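Pesticidal crystal protein Cry4Aa (Bacillus thuringiensis, PDB 2C9K) lyses midgut epithelial cells of mosquito larvae by binding to them and forming pores, this chain being the three-domain active toxin cut from a longer protoxin. Local coordinates at residues N221-T224 with Y225-R229; K275-D278 with F279-E283. One frame throughout, in Å; residues are numbered along the deposited sequence.

Contact 1 (N221-T224 with Y225-R229); sequences NWNT and YNTYR
From Asn221 to Arg229 the chain enters helix 222-240, and its first turns close with backbone bonds from Tyr225 N to Asn221 O, Asn226 N to Trp222 O, Thr227 N to Asn223 O and Tyr228 N to Thr224 O. Asn221 is the N-cap: its OD1 accepts from Thr224 N at 3.0 Å, with the donor standing 49° above the amide carbonyl plane and not on a lone pair. The other end of that amide, ND2, is bonded to Asp213. One turn apart, Trp222 and Asn226 run side by side in the same direction. Both have CG anti to the backbone N and leave the helix alongside each other, and the Asn226 amide ends up within 10° of parallel to the indole. Asn226 CB sits over one face of the six-membered ring of Trp222, 4.1 Å from its centroid, in a CH-pi contact. The Asn226 amide is gripped at both ends. Its OD1 takes Arg229 NH2 at 2.8 Å on a lone pair, in the plane of the guanidinium, while ND2 reaches Tyr264 O. Arg229 NH1 lies at the edge of the Tyr225 ring, in its plane, and forms a salt bridge with Glu283. On another side of the helix Thr227 OG1 approaches Asn223 O to 2.8 Å. Asn at the N-cap, its side chain closing on the third residue after it, is a classic start for an alpha helix; here it begins the last long helix of the N-terminal helical domain, the pore-forming part of three-domain Cry toxins.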
loop_
_atom_site.group_PDB
_atom_site.type_symbol
_atom_site.label_atom_id
_atom_site.label_comp_id
_atom_site.label_asym_id
_atom_site.label_seq_id
_atom_site.Cartn_x
_atom_site.Cartn_y
_atom_site.Cartn_z
ATOM N N ASN A 221 19.726 -12.360 -4.049
ATOM C CA ASN A 221 18.683 -12.452 -5.069
ATOM C C ASN A 221 17.654 -11.324 -4.987
ATOM O O ASN A 221 16.737 -11.362 -4.159
ATOM C CB ASN A 221 17.959 -13.787 -4.983
ATOM C CG ASN A 221 17.073 -14.031 -6.182
ATOM O OD1 ASN A 221 16.337 -13.143 -6.607
ATOM N ND2 ASN A 221 17.137 -15.235 -6.736
ATOM N N TRP A 222 17.804 -10.333 -5.865
ATOM C CA TRP A 222 16.905 -9.181 -5.916
ATOM C C TRP A 222 15.430 -9.508 -6.208
ATOM O O TRP A 222 14.534 -8.885 -5.639
ATOM C CB TRP A 222 17.402 -8.176 -6.960
ATOM C CG TRP A 222 16.493 -7.008 -7.123
ATOM C CD1 TRP A 222 16.481 -5.862 -6.383
ATOM C CD2 TRP A 222 15.410 -6.903 -8.041
ATOM N NE1 TRP A 222 15.453 -5.049 -6.783
ATOM C CE2 TRP A 222 14.778 -5.664 -7.801
ATOM C CE3 TRP A 222 14.905 -7.738 -9.043
ATOM C CZ2 TRP A 222 13.669 -5.242 -8.527
ATOM C CZ3 TRP A 222 13.803 -7.315 -9.762
ATOM C CH2 TRP A 222 13.200 -6.076 -9.500
ATOM N N ASN A 223 15.174 -10.471 -7.091
ATOM C CA ASN A 223 13.793 -10.824 -7.426
ATOM C C ASN A 223 13.084 -11.407 -6.212
ATOM O O ASN A 223 11.885 -11.209 -6.010
ATOM C CB ASN A 223 13.743 -11.837 -8.576
ATOM C CG ASN A 223 12.355 -11.947 -9.189
ATOM O OD1 ASN A 223 12.084 -12.838 -9.987
ATOM N ND2 ASN A 223 11.469 -11.027 -8.821
ATOM N N THR A 224 13.837 -12.137 -5.401
ATOM C CA THR A 224 13.278 -12.742 -4.201
ATOM C C THR A 224 12.948 -11.624 -3.219
ATOM O O THR A 224 11.923 -11.635 -2.558
ATOM C CB THR A 224 14.292 -13.723 -3.578
ATOM O OG1 THR A 224 14.514 -14.809 -4.490
ATOM C CG2 THR A 224 13.783 -14.249 -2.248
ATOM N N TYR A 225 13.841 -10.651 -3.156
ATOM C CA TYR A 225 13.694 -9.507 -2.285
ATOM C C TYR A 225 12.437 -8.763 -2.715
ATOM O O TYR A 225 11.596 -8.396 -1.900
ATOM C CB TYR A 225 14.927 -8.604 -2.437
ATOM C CG TYR A 225 14.922 -7.379 -1.557
ATOM C CD1 TYR A 225 15.553 -7.381 -0.314
ATOM C CD2 TYR A 225 14.257 -6.227 -1.952
ATOM C CE1 TYR A 225 15.519 -6.264 0.510
ATOM C CE2 TYR A 225 14.215 -5.113 -1.137
ATOM C CZ TYR A 225 14.847 -5.135 0.089
ATOM O OH TYR A 225 14.811 -4.010 0.873
ATOM N N ASN A 226 12.308 -8.554 -4.016
ATOM C CA ASN A 226 11.166 -7.831 -4.545
ATOM C C ASN A 226 9.834 -8.569 -4.360
ATOM O O ASN A 226 8.816 -7.947 -4.054
ATOM C CB ASN A 226 11.402 -7.523 -6.024
ATOM C CG ASN A 226 10.309 -6.674 -6.617
ATOM O OD1 ASN A 226 10.172 -5.494 -6.285
ATOM N ND2 ASN A 226 9.511 -7.270 -7.501
ATOM N N THR A 227 9.835 -9.886 -4.539
ATOM C CA THR A 227 8.606 -10.653 -4.390
ATOM C C THR A 227 8.104 -10.568 -2.952
ATOM O O THR A 227 6.928 -10.304 -2.697
ATOM C CB THR A 227 8.821 -12.137 -4.768
ATOM O OG1 THR A 227 9.254 -12.220 -6.128
ATOM C CG2 THR A 227 7.531 -12.921 -4.620
ATOM N N TYR A 228 9.010 -10.791 -2.012
ATOM C CA TYR A 228 8.664 -10.744 -0.603
ATOM C C TYR A 228 8.048 -9.390 -0.226
ATOM O O TYR A 228 7.150 -9.318 0.619
ATOM C CB TYR A 228 9.907 -10.997 0.234
ATOM C CG TYR A 228 9.665 -10.847 1.704
ATOM C CD1 TYR A 228 8.941 -11.800 2.419
ATOM C CD2 TYR A 228 10.156 -9.742 2.389
ATOM C CE1 TYR A 228 8.721 -11.655 3.777
ATOM C CE2 TYR A 228 9.940 -9.589 3.748
ATOM C CZ TYR A 228 9.228 -10.544 4.438
ATOM O OH TYR A 228 9.051 -10.378 5.795
ATOM N N ARG A 229 8.537 -8.330 -0.868
ATOM C CA ARG A 229 8.074 -6.965 -0.629
ATOM C C ARG A 229 6.671 -6.750 -1.183
ATOM O O ARG A 229 5.808 -6.153 -0.535
ATOM C CB ARG A 229 9.048 -5.965 -1.269
ATOM C CG ARG A 229 8.595 -4.507 -1.208
ATOM C CD ARG A 229 9.704 -3.562 -1.645
ATOM N NE ARG A 229 10.137 -3.805 -3.016
ATOM C CZ ARG A 229 11.263 -3.323 -3.530
ATOM N NH1 ARG A 229 12.067 -2.572 -2.790
ATOM N NH2 ARG A 229 11.592 -3.605 -4.780
#

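Contact 2 (K275-D278 with F279-E283)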
loop_
_atom_site.group_PDB
_atom_site.type_symbol
_atom_site.label_atom_id
_atom_site.label_comp_id
_atom_site.label_asym_id
_atom_site.label_seq_id
_atom_site.Cartn_x
_atom_site.Cartn_y
_atom_site.Cartn_z
ATOM N N LYS A 275 20.811 -10.610 -13.083
ATOM C CA LYS A 275 20.648 -11.194 -11.762
ATOM C C LYS A 275 21.999 -11.397 -11.088
ATOM O O LYS A 275 22.063 -11.639 -9.886
ATOM C CB LYS A 275 19.902 -12.527 -11.859
ATOM C CG LYS A 275 20.491 -13.490 -12.876
ATOM C CD LYS A 275 19.675 -14.760 -12.973
ATOM C CE LYS A 275 20.391 -15.799 -13.812
ATOM N NZ LYS A 275 19.562 -17.024 -14.026
ATOM N N TYR A 276 23.079 -11.282 -11.860
ATOM C CA TYR A 276 24.433 -11.479 -11.332
ATOM C C TYR A 276 25.112 -10.175 -10.930
ATOM O O TYR A 276 26.203 -10.182 -10.375
ATOM C CB TYR A 276 25.303 -12.216 -12.358
ATOM C CG TYR A 276 24.864 -13.637 -12.650
ATOM C CD1 TYR A 276 24.579 -14.042 -13.952
ATOM C CD2 TYR A 276 24.731 -14.578 -11.628
ATOM C CE1 TYR A 276 24.172 -15.338 -14.231
ATOM C CE2 TYR A 276 24.323 -15.883 -11.898
ATOM C CZ TYR A 276 24.043 -16.248 -13.204
ATOM O OH TYR A 276 23.613 -17.518 -13.487
ATOM N N TYR A 277 24.456 -9.059 -11.224
ATOM C CA TYR A 277 24.976 -7.744 -10.876
ATOM C C TYR A 277 24.617 -7.424 -9.439
ATOM O O TYR A 277 23.832 -8.136 -8.807
ATOM C CB TYR A 277 24.380 -6.675 -11.782
ATOM C CG TYR A 277 24.999 -6.619 -13.150
ATOM C CD1 TYR A 277 24.961 -7.723 -14.000
ATOM C CD2 TYR A 277 25.640 -5.466 -13.594
ATOM C CE1 TYR A 277 25.550 -7.678 -15.259
ATOM C CE2 TYR A 277 26.229 -5.409 -14.846
ATOM C CZ TYR A 277 26.179 -6.517 -15.669
ATOM O OH TYR A 277 26.751 -6.457 -16.907
ATOM N N ASP A 278 25.185 -6.335 -8.938
ATOM C CA ASP A 278 24.959 -5.888 -7.572
ATOM C C ASP A 278 23.479 -5.679 -7.271
ATOM O O ASP A 278 22.706 -5.267 -8.134
ATOM C CB ASP A 278 25.716 -4.584 -7.326
ATOM C CG ASP A 278 25.764 -4.212 -5.860
ATOM O OD1 ASP A 278 26.437 -4.940 -5.091
ATOM O OD2 ASP A 278 25.125 -3.202 -5.477
ATOM N N PHE A 279 23.096 -5.962 -6.033
ATOM C CA PHE A 279 21.716 -5.812 -5.605
ATOM C C PHE A 279 21.224 -4.387 -5.828
ATOM O O PHE A 279 20.302 -4.148 -6.606
ATOM C CB PHE A 279 21.591 -6.152 -4.118
ATOM C CG PHE A 279 20.229 -5.883 -3.549
ATOM C CD1 PHE A 279 19.252 -6.873 -3.555
ATOM C CD2 PHE A 279 19.908 -4.622 -3.060
ATOM C CE1 PHE A 279 17.970 -6.615 -3.087
ATOM C CE2 PHE A 279 18.630 -4.347 -2.591
ATOM C CZ PHE A 279 17.653 -5.346 -2.604
ATOM N N GLN A 280 21.846 -3.441 -5.132
ATOM C CA GLN A 280 21.452 -2.045 -5.220
ATOM C C GLN A 280 21.403 -1.527 -6.643
ATOM O O GLN A 280 20.652 -0.603 -6.943
ATOM C CB GLN A 280 22.394 -1.172 -4.396
ATOM C CG GLN A 280 21.906 0.255 -4.235
ATOM C CD GLN A 280 20.543 0.321 -3.571
ATOM O OE1 GLN A 280 20.330 -0.280 -2.516
ATOM N NE2 GLN A 280 19.616 1.053 -4.181
ATOM N N TYR A 281 22.202 -2.118 -7.522
ATOM C CA TYR A 281 22.225 -1.691 -8.911
ATOM C C TYR A 281 20.905 -2.026 -9.591
ATOM O O TYR A 281 20.332 -1.200 -10.301
ATOM C CB TYR A 281 23.367 -2.367 -9.644
ATOM C CG TYR A 281 23.380 -2.045 -11.106
ATOM C CD1 TYR A 281 23.741 -0.778 -11.554
ATOM C CD2 TYR A 281 23.006 -3.000 -12.043
ATOM C CE1 TYR A 281 23.727 -0.471 -12.910
ATOM C CE2 TYR A 281 22.990 -2.710 -13.392
ATOM C CZ TYR A 281 23.350 -1.446 -13.821
ATOM O OH TYR A 281 23.343 -1.169 -15.161
ATOM N N GLN A 282 20.433 -3.249 -9.376
ATOM C CA GLN A 282 19.162 -3.695 -9.936
ATOM C C GLN A 282 18.035 -2.859 -9.329
ATOM O O GLN A 282 17.133 -2.400 -10.034
ATOM C CB GLN A 282 18.940 -5.175 -9.619
ATOM C CG GLN A 282 19.826 -6.096 -10.416
ATOM C CD GLN A 282 19.894 -7.487 -9.840
ATOM O OE1 GLN A 282 20.785 -7.799 -9.052
ATOM N NE2 GLN A 282 18.948 -8.331 -10.221
ATOM N N GLU A 283 18.093 -2.662 -8.015
ATOM C CA GLU A 283 17.088 -1.871 -7.318
ATOM C C GLU A 283 16.995 -0.472 -7.921
ATOM O O GLU A 283 15.909 0.012 -8.234
ATOM C CB GLU A 283 17.439 -1.753 -5.835
ATOM C CG GLU A 283 16.431 -0.961 -5.031
ATOM C CD GLU A 283 15.119 -1.686 -4.866
ATOM O OE1 GLU A 283 14.857 -2.630 -5.639
ATOM O OE2 GLU A 283 14.347 -1.304 -3.965
#
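The phenol rings of Tyr277 and Tyr281 point the same way, side by side, with planes 28° apart but slid so far that they barely overlap, their centroids 5.7 Å from each other. Contact is made obliquely by the ring carbons Tyr277 CD2 and Tyr281 CE2 at 3.8 Å, and Tyr277 CB also comes 3.9 Å from Tyr281 CD2. A third ring, that of Tyr276, has Lys275 CG over the centre of one face, 4.2 Å above its plane. Tyr281 has CG anti to its backbone N (chi1 176°) and Tyr277 has CG beside its own N, and with these torsions the two side chains run alongside each other. The hydroxyl of Tyr277 is hydrogen-bonded to that of Tyr446.

Asp278 occupies the N-cap of helix 279-286, and its backbone carbonyl makes the first bonds of the turn. Gln282 N donates to Asp278 O at 3.3 Å, and Tyr281 N makes a weak bond to the same oxygen. The Asp278 carboxylate lies near the first helical amides, with OD2 3.3 Å from Gln280 N; a negative group here would probably suit the positive end of the helix dipole. The Gln282 side chain, extended beyond CG, lies along the carbonyls of Tyr277 and Asp278 with its end close to Lys275.

The loop 275-278 follows strand 262-267 and leads straight into this short helix, after which strand 294-303 begins. Asn219, just ahead of helix 222-240, donates to the carbonyls of Lys275 and Tyr277, and Phe279 turns its ring toward Trp222 and Tyr225 of that helix.

How the contacts relate
Following the chain, contact 1 comes first, at the opening turns of helix 222-240, and is finished before contact 2 begins at the entry to helix 279-286. Each closes a local helical turn; they lie in series, neither nested nor crossed, with centres about 11 Å apart. Between them the chain leaves the N-terminal helical domain, runs through strand 262-267 and returns to lay one helix start beside the other. Glu283 reaches across from the second helix to the first, where Trp222 NE1 is a probable hydrogen-bond partner, and Gln282 packs against Trp222 CB. The pair thus ties the helical domain to the middle, beta-rich domain at their interface.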